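Local coordinates for protein TASOR (PDB 6TL1) that serves in the HUSH complex, which maintains epigenetic silencing at H3K9me3-rich loci by promoting recruitment of SETDB1 and MORC2, and contributes this pseudo-PARP domain, at residues K133-P145 and P153-A165. Sequence-based numbering, arbitrary orientation.
Sequences KIMKGKIKSIYDP and PTPKHECHVSKNA
Lys140 and His160 sit side by side in a parallel β pair, strand 139-142 forming the edge of a four-stranded mixed sheet in the TASOR pseudo-PARP domain and strand 159-162 lying just inside it. The ladder alternates as parallel strands do: Lys140 N donates to Cys159 O (3.1 Å) and its carbonyl accepts from Val161 N, then Ile142 N reaches Val161 O at 3.0 Å and Ile142 O receives Lys163 N. Ile142 O also accepts from a water hydrogen-bonded to Ser162 OG. Before the ladder, Glu158 N donates to Lys138 O, while Glu158 OE1 takes Lys138 N at 2.9 Å on the anti side, tilted 24° from the carboxylate plane. The bend at chi2 (57°) folds the acid back to that amide. Glutamate suits this buried place because its second oxygen, OE2, serves Arg63 in a salt bridge. Histidine offers two nitrogens bonding in different directions: His160 ND1 bonds Leu100 O, whereas His160 NE2 accepts from Thr154 N and shares a 2.8 Å hydrogen bond with Thr154 OG1. On the other face, branched aliphatics suit tight packing, Ile139 CG2 pressing on Val161 CG2 at 3.5 Å. At the far end the long Lys163 chain, bent at chi2 (85°) and chi4, lays CG over one face of the Tyr143 ring, a CH-π contact, and brings NZ to donate to Tyr143 OH at 3.1 Å.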
ATOM      1  N   LYS A 133       3.636   5.939   1.333  1.00 35.55           N
ATOM      2  CA  LYS A 133       4.585   5.664   2.391  1.00 34.44           C
ATOM      3  C   LYS A 133       3.792   5.152   3.588  1.00 35.58           C
ATOM      4  O   LYS A 133       2.664   5.585   3.836  1.00 39.83           O
ATOM      5  CB  LYS A 133       5.424   6.890   2.760  1.00 35.93           C
ATOM      6  CG  LYS A 133       4.703   8.030   3.438  1.00 46.21           C
ATOM      7  CD  LYS A 133       5.733   9.074   3.896  1.00 46.78           C
ATOM      8  CE  LYS A 133       5.091  10.334   4.482  1.00 49.69           C
ATOM      9  NZ  LYS A 133       6.134  11.383   4.749  1.00 54.81           N
ATOM     10  N   ILE A 134       4.359   4.166   4.280  1.00 36.84           N
ATOM     11  CA  ILE A 134       3.681   3.484   5.370  1.00 35.84           C
ATOM     12  C   ILE A 134       4.678   3.280   6.493  1.00 38.02           C
ATOM     13  O   ILE A 134       5.894   3.316   6.290  1.00 40.42           O
ATOM     14  CB  ILE A 134       3.091   2.114   4.955  1.00 35.54           C
ATOM     15  CG1 ILE A 134       4.216   1.226   4.396  1.00 42.13           C
ATOM     16  CG2 ILE A 134       1.978   2.315   3.952  1.00 28.01           C
ATOM     17  CD1 ILE A 134       3.787  -0.185   4.014  1.00 39.49           C
ATOM     18  N   MET A 135       4.135   3.063   7.684  1.00 34.71           N
ATOM     19  CA  MET A 135       4.884   2.520   8.811  1.00 36.43           C
ATOM     20  C   MET A 135       4.203   1.234   9.225  1.00 40.75           C
ATOM     21  O   MET A 135       3.080   1.256   9.749  1.00 38.21           O
ATOM     22  CB  MET A 135       4.932   3.516   9.963  1.00 38.30           C
ATOM     23  CG  MET A 135       5.738   4.755   9.630  1.00 50.80           C
ATOM     24  SD  MET A 135       5.821   5.864  11.043  1.00 57.46           S
ATOM     25  CE  MET A 135       4.168   6.525  10.949  1.00 55.13           C
ATOM     26  N   LYS A 136       4.869   0.108   8.973  1.00 41.06           N
ATOM     27  CA  LYS A 136       4.275  -1.146   9.377  1.00 42.29           C
ATOM     28  C   LYS A 136       4.260  -1.270  10.889  1.00 41.23           C
ATOM     29  O   LYS A 136       3.423  -1.992  11.430  1.00 41.58           O
ATOM     30  CB  LYS A 136       5.007  -2.335   8.745  1.00 46.67           C
ATOM     31  CG  LYS A 136       5.036  -2.324   7.227  1.00 51.96           C
ATOM     32  CD  LYS A 136       5.351  -3.717   6.691  1.00 57.43           C
ATOM     33  CE  LYS A 136       6.838  -3.986   6.575  1.00 57.54           C
ATOM     34  NZ  LYS A 136       7.520  -3.030   5.660  1.00 64.11           N
ATOM     35  N   GLY A 137       5.156  -0.561  11.574  1.00 43.13           N
ATOM     36  CA  GLY A 137       5.165  -0.565  13.027  1.00 41.82           C
ATOM     37  C   GLY A 137       5.312  -1.970  13.577  1.00 44.81           C
ATOM     38  O   GLY A 137       6.069  -2.804  13.052  1.00 44.12           O
ATOM     39  N   LYS A 138       4.583  -2.242  14.657  1.00 41.32           N
ATOM     40  CA  LYS A 138       4.538  -3.578  15.238  1.00 44.87           C
ATOM     41  C   LYS A 138       3.505  -4.377  14.460  1.00 41.82           C
ATOM     42  O   LYS A 138       2.311  -4.042  14.450  1.00 40.56           O
ATOM     43  CB  LYS A 138       4.225  -3.533  16.731  1.00 51.16           C
ATOM     44  CG  LYS A 138       3.867  -4.890  17.317  1.00 58.89           C
ATOM     45  CD  LYS A 138       4.016  -4.928  18.836  1.00 70.15           C
ATOM     46  CE  LYS A 138       5.471  -5.210  19.246  1.00 78.58           C
ATOM     47  NZ  LYS A 138       5.832  -6.668  19.172  1.00 81.72           N
ATOM     48  N   ILE A 139       3.966  -5.406  13.796  1.00 40.26           N
ATOM     49  CA  ILE A 139       3.169  -6.178  12.855  1.00 43.07           C
ATOM     50  C   ILE A 139       2.489  -7.314  13.596  1.00 40.18           C
ATOM     51  O   ILE A 139       3.084  -7.928  14.484  1.00 42.95           O
ATOM     52  CB  ILE A 139       4.064  -6.718  11.723  1.00 49.37           C
ATOM     53  CG1 ILE A 139       4.746  -5.559  10.993  1.00 47.95           C
ATOM     54  CG2 ILE A 139       3.252  -7.556  10.755  1.00 48.43           C
ATOM     55  CD1 ILE A 139       5.848  -5.986  10.034  1.00 50.64           C
ATOM     56  N   LYS A 140       1.233  -7.582  13.249  1.00 39.98           N
ATOM     57  CA  LYS A 140       0.525  -8.762  13.716  1.00 38.69           C
ATOM     58  C   LYS A 140       0.427  -9.704  12.522  1.00 42.02           C
ATOM     59  O   LYS A 140      -0.188  -9.359  11.506  1.00 40.37           O
ATOM     60  CB  LYS A 140      -0.863  -8.404  14.259  1.00 38.40           C
ATOM     61  CG  LYS A 140      -1.749  -9.583  14.619  1.00 38.08           C
ATOM     62  CD  LYS A 140      -1.164 -10.438  15.742  1.00 40.34           C
ATOM     63  CE  LYS A 140      -2.187 -11.477  16.198  1.00 39.08           C
ATOM     64  NZ  LYS A 140      -1.699 -12.273  17.354  1.00 43.84           N
ATOM     65  N   SER A 141       1.072 -10.863  12.629  1.00 42.92           N
ATOM     66  CA  SER A 141       1.030 -11.882  11.585  1.00 46.23           C
ATOM     67  C   SER A 141      -0.103 -12.856  11.868  1.00 44.37           C
ATOM     68  O   SER A 141      -0.189 -13.409  12.969  1.00 46.25           O
ATOM     69  CB  SER A 141       2.357 -12.638  11.527  1.00 49.39           C
ATOM     70  OG  SER A 141       3.387 -11.817  11.015  1.00 53.15           O
ATOM     71  N   ILE A 142      -0.963 -13.084  10.874  1.00 43.87           N
ATOM     72  CA  ILE A 142      -2.107 -13.964  11.078  1.00 47.44           C
ATOM     73  C   ILE A 142      -2.131 -15.034   9.994  1.00 45.40           C
ATOM     74  O   ILE A 142      -1.712 -14.810   8.853  1.00 41.67           O
ATOM     75  CB  ILE A 142      -3.441 -13.189  11.125  1.00 50.05           C
ATOM     76  CG1 ILE A 142      -3.658 -12.398   9.838  1.00 48.26           C
ATOM     77  CG2 ILE A 142      -3.484 -12.246  12.346  1.00 47.51           C
ATOM     78  CD1 ILE A 142      -5.031 -11.774   9.748  1.00 50.02           C
ATOM     79  N   TYR A 143      -2.637 -16.203  10.354  1.00 42.59           N
ATOM     80  CA  TYR A 143      -2.842 -17.258   9.381  1.00 44.82           C
ATOM     81  C   TYR A 143      -4.098 -16.992   8.561  1.00 43.64           C
ATOM     82  O   TYR A 143      -5.071 -16.409   9.049  1.00 42.16           O
ATOM     83  CB  TYR A 143      -2.947 -18.604  10.089  1.00 49.34           C
ATOM     84  CG  TYR A 143      -1.628 -19.092  10.632  1.00 50.27           C
ATOM     85  CD1 TYR A 143      -1.203 -18.744  11.910  1.00 48.94           C
ATOM     86  CD2 TYR A 143      -0.803 -19.892   9.864  1.00 51.75           C
ATOM     87  CE1 TYR A 143       0.007 -19.195  12.404  1.00 45.88           C
ATOM     88  CE2 TYR A 143       0.404 -20.354  10.352  1.00 51.89           C
ATOM     89  CZ  TYR A 143       0.804 -20.005  11.616  1.00 50.65           C
ATOM     90  OH  TYR A 143       2.008 -20.476  12.089  1.00 54.08           O
ATOM     91  N   ASP A 144      -4.071 -17.424   7.302  1.00 40.60           N
ATOM     92  CA  ASP A 144      -5.220 -17.204   6.438  1.00 44.23           C
ATOM     93  C   ASP A 144      -6.414 -18.030   6.931  1.00 51.07           C
ATOM     94  O   ASP A 144      -6.235 -19.098   7.515  1.00 49.87           O
ATOM     95  CB  ASP A 144      -4.877 -17.545   4.989  1.00 47.34           C
ATOM     96  CG  ASP A 144      -4.275 -18.932   4.833  1.00 52.77           C
ATOM     97  OD1 ASP A 144      -3.320 -19.279   5.572  1.00 54.02           O
ATOM     98  OD2 ASP A 144      -4.772 -19.679   3.965  1.00 54.58           O
ATOM     99  N   PRO A 145      -7.643 -17.536   6.735  1.00 56.88           N
ATOM    100  CA  PRO A 145      -8.799 -18.159   7.396  1.00 57.47           C
ATOM    101  C   PRO A 145      -9.124 -19.541   6.853  1.00 55.89           C
ATOM    102  O   PRO A 145      -9.143 -19.771   5.640  1.00 57.99           O
ATOM    103  CB  PRO A 145      -9.940 -17.173   7.117  1.00 63.00           C
ATOM    104  CG  PRO A 145      -9.521 -16.450   5.882  1.00 65.86           C
ATOM    105  CD  PRO A 145      -8.026 -16.327   5.983  1.00 61.75           C
ATOM    106  N   PRO A 153      -9.447  -5.975  13.942  1.00 42.98           N
ATOM    107  CA  PRO A 153      -8.083  -5.431  13.938  1.00 41.97           C
ATOM    108  C   PRO A 153      -7.464  -5.568  15.323  1.00 42.21           C
ATOM    109  O   PRO A 153      -8.132  -5.374  16.346  1.00 39.29           O
ATOM    110  CB  PRO A 153      -8.294  -3.966  13.545  1.00 43.30           C
ATOM    111  CG  PRO A 153      -9.498  -4.015  12.676  1.00 47.04           C
ATOM    112  CD  PRO A 153     -10.403  -5.030  13.340  1.00 43.87           C
ATOM    113  N   THR A 154      -6.192  -5.975  15.351  1.00 38.83           N
ATOM    114  CA  THR A 154      -5.526  -6.299  16.611  1.00 39.83           C
ATOM    115  C   THR A 154      -5.110  -5.023  17.318  1.00 37.55           C
ATOM    116  O   THR A 154      -4.326  -4.235  16.747  1.00 43.61           O
ATOM    117  CB  THR A 154      -4.309  -7.174  16.364  1.00 35.17           C
ATOM    118  OG1 THR A 154      -4.710  -8.376  15.703  1.00 37.88           O
ATOM    119  CG2 THR A 154      -3.710  -7.574  17.700  1.00 33.16           C
ATOM    120  N   PRO A 155      -5.585  -4.730  18.520  1.00 41.40           N
ATOM    121  CA  PRO A 155      -5.201  -3.503  19.206  1.00 41.77           C
ATOM    122  C   PRO A 155      -3.699  -3.467  19.465  1.00 45.86           C
ATOM    123  O   PRO A 155      -3.054  -4.507  19.625  1.00 48.19           O
ATOM    124  CB  PRO A 155      -5.991  -3.539  20.512  1.00 41.86           C
ATOM    125  CG  PRO A 155      -7.185  -4.428  20.187  1.00 43.31           C
ATOM    126  CD  PRO A 155      -6.595  -5.494  19.298  1.00 41.60           C
ATOM    127  N   LYS A 156      -3.148  -2.254  19.454  1.00 44.61           N
ATOM    128  CA  LYS A 156      -1.753  -1.983  19.800  1.00 49.25           C
ATOM    129  C   LYS A 156      -0.777  -2.549  18.771  1.00 43.48           C
ATOM    130  O   LYS A 156       0.402  -2.722  19.063  1.00 44.47           O
ATOM    131  CB  LYS A 156      -1.422  -2.521  21.197  1.00 53.07           C
ATOM    132  CG  LYS A 156      -2.259  -1.892  22.301  1.00 58.86           C
ATOM    133  CD  LYS A 156      -2.277  -0.384  22.234  1.00 63.93           C
ATOM    134  CE  LYS A 156      -3.094   0.206  23.371  1.00 67.11           C
ATOM    135  NZ  LYS A 156      -3.117   1.696  23.270  1.00 71.49           N
ATOM    136  N   HIS A 157      -1.265  -2.872  17.581  1.00 43.07           N
ATOM    137  CA  HIS A 157      -0.452  -3.243  16.436  1.00 40.91           C
ATOM    138  C   HIS A 157      -0.833  -2.318  15.295  1.00 39.99           C
ATOM    139  O   HIS A 157      -1.942  -1.779  15.270  1.00 42.99           O
ATOM    140  CB  HIS A 157      -0.653  -4.720  16.031  1.00 33.07           C
ATOM    141  CG  HIS A 157      -0.194  -5.698  17.075  1.00 38.60           C
ATOM    142  ND1 HIS A 157      -0.868  -5.892  18.261  1.00 38.93           N
ATOM    143  CD2 HIS A 157       0.880  -6.525  17.115  1.00 36.29           C
ATOM    144  CE1 HIS A 157      -0.234  -6.799  18.986  1.00 40.76           C
ATOM    145  NE2 HIS A 157       0.830  -7.199  18.313  1.00 41.82           N
ATOM    146  N   GLU A 158       0.094  -2.103  14.365  1.00 38.89           N
ATOM    147  CA  GLU A 158      -0.195  -1.142  13.308  1.00 35.77           C
ATOM    148  C   GLU A 158      -0.837  -1.756  12.079  1.00 38.67           C
ATOM    149  O   GLU A 158      -1.535  -1.039  11.348  1.00 38.52           O
ATOM    150  CB  GLU A 158       1.079  -0.392  12.904  1.00 38.37           C
ATOM    151  CG  GLU A 158       1.434   0.761  13.855  1.00 43.76           C
ATOM    152  CD  GLU A 158       1.593   0.322  15.306  1.00 47.62           C
ATOM    153  OE1 GLU A 158       2.656  -0.262  15.621  1.00 47.89           O
ATOM    154  OE2 GLU A 158       0.652   0.515  16.106  1.00 47.54           O
ATOM    155  N   CYS A 159      -0.634  -3.051  11.820  1.00 34.52           N
ATOM    156  CA  CYS A 159      -1.190  -3.646  10.611  1.00 31.54           C
ATOM    157  C   CYS A 159      -1.254  -5.156  10.794  1.00 36.31           C
ATOM    158  O   CYS A 159      -0.644  -5.717  11.705  1.00 38.84           O
ATOM    159  CB  CYS A 159      -0.382  -3.323   9.347  1.00 37.05           C
ATOM    160  SG  CYS A 159       1.318  -3.978   9.389  1.00 43.21           S
ATOM    161  N   HIS A 160      -2.034  -5.802   9.938  1.00 34.74           N
ATOM    162  CA  HIS A 160      -1.974  -7.248   9.771  1.00 38.02           C
ATOM    163  C   HIS A 160      -1.219  -7.582   8.496  1.00 34.97           C
ATOM    164  O   HIS A 160      -1.299  -6.846   7.510  1.00 38.30           O
ATOM    165  CB  HIS A 160      -3.375  -7.852   9.681  1.00 38.53           C
ATOM    166  CG  HIS A 160      -4.152  -7.791  10.962  1.00 42.19           C
ATOM    167  ND1 HIS A 160      -5.461  -8.217  11.055  1.00 41.42           N
ATOM    168  CD2 HIS A 160      -3.807  -7.366  12.201  1.00 46.05           C
ATOM    169  CE1 HIS A 160      -5.885  -8.071  12.297  1.00 38.79           C
ATOM    170  NE2 HIS A 160      -4.902  -7.548  13.012  1.00 42.79           N
ATOM    171  N   VAL A 161      -0.511  -8.722   8.509  1.00 35.39           N
ATOM    172  CA  VAL A 161       0.090  -9.297   7.311  1.00 35.26           C
ATOM    173  C   VAL A 161      -0.136 -10.802   7.374  1.00 39.65           C
ATOM    174  O   VAL A 161      -0.442 -11.358   8.429  1.00 40.07           O
ATOM    175  CB  VAL A 161       1.608  -9.009   7.151  1.00 36.84           C
ATOM    176  CG1 VAL A 161       1.888  -7.516   7.215  1.00 43.88           C
ATOM    177  CG2 VAL A 161       2.424  -9.770   8.192  1.00 36.17           C
ATOM    178  N   SER A 162      -0.011 -11.457   6.218  1.00 34.24           N
ATOM    179  CA  SER A 162      -0.175 -12.909   6.165  1.00 36.68           C
ATOM    180  C   SER A 162       1.058 -13.591   6.729  1.00 38.69           C
ATOM    181  O   SER A 162       2.175 -13.340   6.274  1.00 41.38           O
ATOM    182  CB  SER A 162      -0.427 -13.378   4.739  1.00 38.03           C
ATOM    183  OG  SER A 162      -1.704 -12.922   4.315  1.00 37.21           O
ATOM    184  N   LYS A 163       0.832 -14.539   7.642  1.00 41.07           N
ATOM    185  CA  LYS A 163       1.914 -15.200   8.371  1.00 47.63           C
ATOM    186  C   LYS A 163       3.024 -15.746   7.474  1.00 51.88           C
ATOM    187  O   LYS A 163       4.216 -15.561   7.760  1.00 56.36           O
ATOM    188  CB  LYS A 163       1.333 -16.341   9.211  1.00 52.46           C
ATOM    189  CG  LYS A 163       2.341 -16.979  10.150  1.00 58.66           C
ATOM    190  CD  LYS A 163       2.442 -16.211  11.448  1.00 59.90           C
ATOM    191  CE  LYS A 163       3.721 -16.571  12.178  1.00 66.88           C
ATOM    192  NZ  LYS A 163       3.922 -18.045  12.204  1.00 72.26           N
ATOM    193  N   ASN A 164       2.669 -16.445   6.405  1.00 45.90           N
ATOM    194  CA  ASN A 164       3.679 -17.129   5.601  1.00 50.70           C
ATOM    195  C   ASN A 164       3.786 -16.567   4.189  1.00 46.69           C
ATOM    196  O   ASN A 164       4.108 -17.299   3.254  1.00 45.45           O
ATOM    197  CB  ASN A 164       3.396 -18.631   5.558  1.00 53.15           C
ATOM    198  CG  ASN A 164       3.677 -19.312   6.883  1.00 59.21           C
ATOM    199  OD1 ASN A 164       4.764 -19.166   7.448  1.00 60.87           O
ATOM    200  ND2 ASN A 164       2.701 -20.063   7.387  1.00 61.92           N
ATOM    201  N   ALA A 165       3.580 -15.257   4.039  1.00 42.42           N
ATOM    202  CA  ALA A 165       3.589 -14.624   2.723  1.00 38.49           C
ATOM    203  C   ALA A 165       4.917 -14.768   1.994  1.00 36.78           C
ATOM    204  O   ALA A 165       4.947 -14.695   0.759  1.00 42.64           O
ATOM    205  CB  ALA A 165       3.244 -13.138   2.863  1.00 37.07           C
TER
HETATM  206  O   HOH W   1      -3.177 -14.643   5.940  1.00 54.44           O
HETATM  207  O   HOH W   2       4.120 -21.523  10.217  1.00 58.76           O